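Glyco_hydro_cc domain-containing protein (Pseudomonas viridiflava, PDB 6UAV) probably hydrolyses internal beta-1,3-linkages of glucans, as an endo-beta-1,3-glucanase of glycoside hydrolase family 128, subgroup II. Local coordinates at residues 27-33 against 50-55. Sequence-based numbering, arbitrary orientation.
Sequences WWYNWSP and VDFVPM
Trp-27 pairs in parallel with Asp-51, and both side chains leave the sheet on the same face, where CB of Trp-27 lies 3.7 Å from OD1 of Asp-51. On this face CE3 of Trp-27 also meets CG2 of Val-53, and the carboxylate of Asp-51 is salt-bridged to Arg-222 of the last barrel strand. Two backbone hydrogen bonds fix the register around Trp-28: its N donates to Asp-51 O, and its O accepts from Val-53 N (N-H...O angle 154°). The side chain of Trp-28 leaves on the other face, that of Phe-52, and with CG between backbone N and carbonyl carbon (chi1 85°) the indole lies across Phe-52. There one indole face receives Phe-52 twice: CB sits 3.8 Å from the centroid of the six-membered ring, a CH-pi contact, while CD1 leads an edge-to-face approach to the five-membered ring, planes 60° apart. CZ3 of Trp-28 reaches on to CG2 of Val-50. After Trp-28 O no direct backbone hydrogen bond links the two segments until Ser-32. CE2 of Tyr-29 comes 4.0 Å from SD of Met-55. Water 1 bridges the gap, accepting from Asn-30 N and lying 2.7 Å from Val-53 O. Asn-30 brings OD1 in plane to the Phe-52 edge, 3.4 Å from CZ, and the same oxygen accepts from Ser-32 OG. The Met-55 sulfur lies obliquely to both the Tyr-29 and Trp-31 rings, two Met-aromatic contacts; Trp-31 NE1 hydrogen-bonds to Glu-184. Ser-32 O accepts from Met-55 N at 2.9 Å, the donor well above the carbonyl plane; Pro-33 O then rests against CB of Pro-54. The chemistry implies that neighbouring strands of this closed TIM barrel, joined in a beta-alpha-beta unit, are held by backbone hydrogen bonds flanking a water-bridged section, with Trp-28/Phe-52 packing on one face and sulfur contacts farther along.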
# COMPACT_ATOMS: atom_id res chain seq x y z
N TRP A 27 10.74 3.07 1.14
CA TRP A 27 10.27 2.06 0.17
C TRP A 27 9.22 2.63 -0.77
O TRP A 27 8.66 3.70 -0.50
CB TRP A 27 9.72 0.84 0.93
CG TRP A 27 8.42 1.11 1.63
CD1 TRP A 27 8.24 1.85 2.77
CD2 TRP A 27 7.10 0.77 1.17
NE1 TRP A 27 6.91 1.95 3.08
CE2 TRP A 27 6.18 1.28 2.11
CE3 TRP A 27 6.61 0.05 0.08
CZ2 TRP A 27 4.82 1.03 2.01
CZ3 TRP A 27 5.27 -0.19 -0.01
CH2 TRP A 27 4.38 0.33 0.91
N TRP A 28 8.98 1.91 -1.83
CA TRP A 28 7.86 2.25 -2.73
C TRP A 28 7.29 0.99 -3.34
O TRP A 28 7.89 -0.07 -3.26
CB TRP A 28 8.30 3.23 -3.83
CG TRP A 28 8.92 2.64 -5.08
CD1 TRP A 28 8.29 2.47 -6.27
CD2 TRP A 28 10.26 2.17 -5.29
NE1 TRP A 28 9.13 1.98 -7.22
CE2 TRP A 28 10.37 1.79 -6.64
CE3 TRP A 28 11.39 2.08 -4.46
CZ2 TRP A 28 11.54 1.29 -7.19
CZ3 TRP A 28 12.56 1.63 -5.03
CH2 TRP A 28 12.62 1.19 -6.35
N TYR A 29 6.16 1.16 -4.03
CA TYR A 29 5.62 0.04 -4.81
C TYR A 29 4.84 0.69 -5.93
O TYR A 29 4.62 1.89 -5.86
CB TYR A 29 4.78 -0.89 -3.93
CG TYR A 29 3.41 -0.35 -3.62
CD1 TYR A 29 3.21 0.67 -2.70
CD2 TYR A 29 2.31 -0.87 -4.27
CE1 TYR A 29 1.94 1.14 -2.42
CE2 TYR A 29 1.05 -0.41 -4.01
CZ TYR A 29 0.86 0.62 -3.09
OH TYR A 29 -0.39 1.07 -2.81
N ASN A 30 4.48 -0.10 -6.92
CA ASN A 30 3.89 0.43 -8.17
C ASN A 30 2.72 -0.43 -8.62
O ASN A 30 2.40 -0.35 -9.80
CB ASN A 30 4.94 0.55 -9.29
CG ASN A 30 5.43 -0.80 -9.77
OD1 ASN A 30 5.01 -1.83 -9.21
ND2 ASN A 30 6.25 -0.78 -10.81
N TRP A 31 2.05 -1.11 -7.71
CA TRP A 31 0.87 -1.94 -8.00
C TRP A 31 1.22 -3.09 -8.96
O TRP A 31 0.32 -3.65 -9.53
CB TRP A 31 -0.30 -1.12 -8.54
CG TRP A 31 -0.73 -0.06 -7.57
CD1 TRP A 31 -1.62 -0.19 -6.55
CD2 TRP A 31 -0.31 1.32 -7.56
NE1 TRP A 31 -1.77 1.00 -5.89
CE2 TRP A 31 -0.97 1.94 -6.47
CE3 TRP A 31 0.54 2.08 -8.37
CZ2 TRP A 31 -0.80 3.31 -6.18
CZ3 TRP A 31 0.68 3.43 -8.11
CH2 TRP A 31 0.05 4.01 -7.01
N SER A 32 2.49 -3.45 -9.12
CA SER A 32 2.88 -4.43 -10.16
C SER A 32 3.98 -5.30 -9.62
O SER A 32 4.56 -5.01 -8.56
CB SER A 32 3.30 -3.74 -11.44
OG SER A 32 4.67 -3.54 -11.37
N PRO A 33 4.26 -6.45 -10.28
CA PRO A 33 5.25 -7.35 -9.69
C PRO A 33 6.72 -6.93 -9.80
O PRO A 33 7.58 -7.55 -9.17
CB PRO A 33 5.05 -8.64 -10.49
CG PRO A 33 3.78 -8.48 -11.24
CD PRO A 33 3.57 -6.98 -11.46
N VAL A 50 16.74 2.50 -0.60
CA VAL A 50 15.27 2.32 -0.78
C VAL A 50 15.04 0.88 -1.21
O VAL A 50 15.95 0.23 -1.81
CB VAL A 50 14.65 3.36 -1.74
CG1 VAL A 50 14.85 4.77 -1.23
CG2 VAL A 50 15.25 3.23 -3.13
N ASP A 51 13.89 0.34 -0.83
CA ASP A 51 13.48 -1.00 -1.33
C ASP A 51 12.18 -0.89 -2.10
O ASP A 51 11.35 -0.06 -1.80
CB ASP A 51 13.49 -2.06 -0.24
CG ASP A 51 12.48 -1.88 0.85
OD1 ASP A 51 12.76 -1.04 1.74
OD2 ASP A 51 11.42 -2.58 0.81
N PHE A 52 12.02 -1.72 -3.11
CA PHE A 52 10.76 -1.87 -3.89
C PHE A 52 10.02 -3.11 -3.37
O PHE A 52 10.66 -4.16 -3.16
CB PHE A 52 11.06 -2.08 -5.37
CG PHE A 52 9.88 -2.49 -6.21
CD1 PHE A 52 8.93 -1.56 -6.60
CD2 PHE A 52 9.69 -3.83 -6.57
CE1 PHE A 52 7.85 -1.95 -7.37
CE2 PHE A 52 8.59 -4.19 -7.33
CZ PHE A 52 7.65 -3.26 -7.71
N VAL A 53 8.71 -3.04 -3.23
CA VAL A 53 7.86 -4.18 -2.75
C VAL A 53 6.93 -4.55 -3.87
O VAL A 53 6.17 -3.72 -4.35
CB VAL A 53 7.07 -3.85 -1.47
CG1 VAL A 53 6.17 -5.02 -1.02
CG2 VAL A 53 8.02 -3.43 -0.36
N PRO A 54 7.07 -5.77 -4.40
CA PRO A 54 6.23 -6.18 -5.52
C PRO A 54 4.77 -6.38 -5.09
O PRO A 54 4.51 -6.69 -3.93
CB PRO A 54 6.72 -7.55 -5.94
CG PRO A 54 7.71 -7.96 -4.92
CD PRO A 54 8.01 -6.81 -3.97
N MET A 55 3.86 -6.37 -6.07
CA MET A 55 2.44 -6.56 -5.79
C MET A 55 1.78 -7.42 -6.87
O MET A 55 2.06 -7.28 -8.04
CB MET A 55 1.70 -5.23 -5.75
CG MET A 55 0.20 -5.41 -5.50
SD MET A 55 -0.59 -3.87 -5.01
CE MET A 55 -1.92 -4.54 -4.03
O HOH W 1 4.57 -3.07 -6.44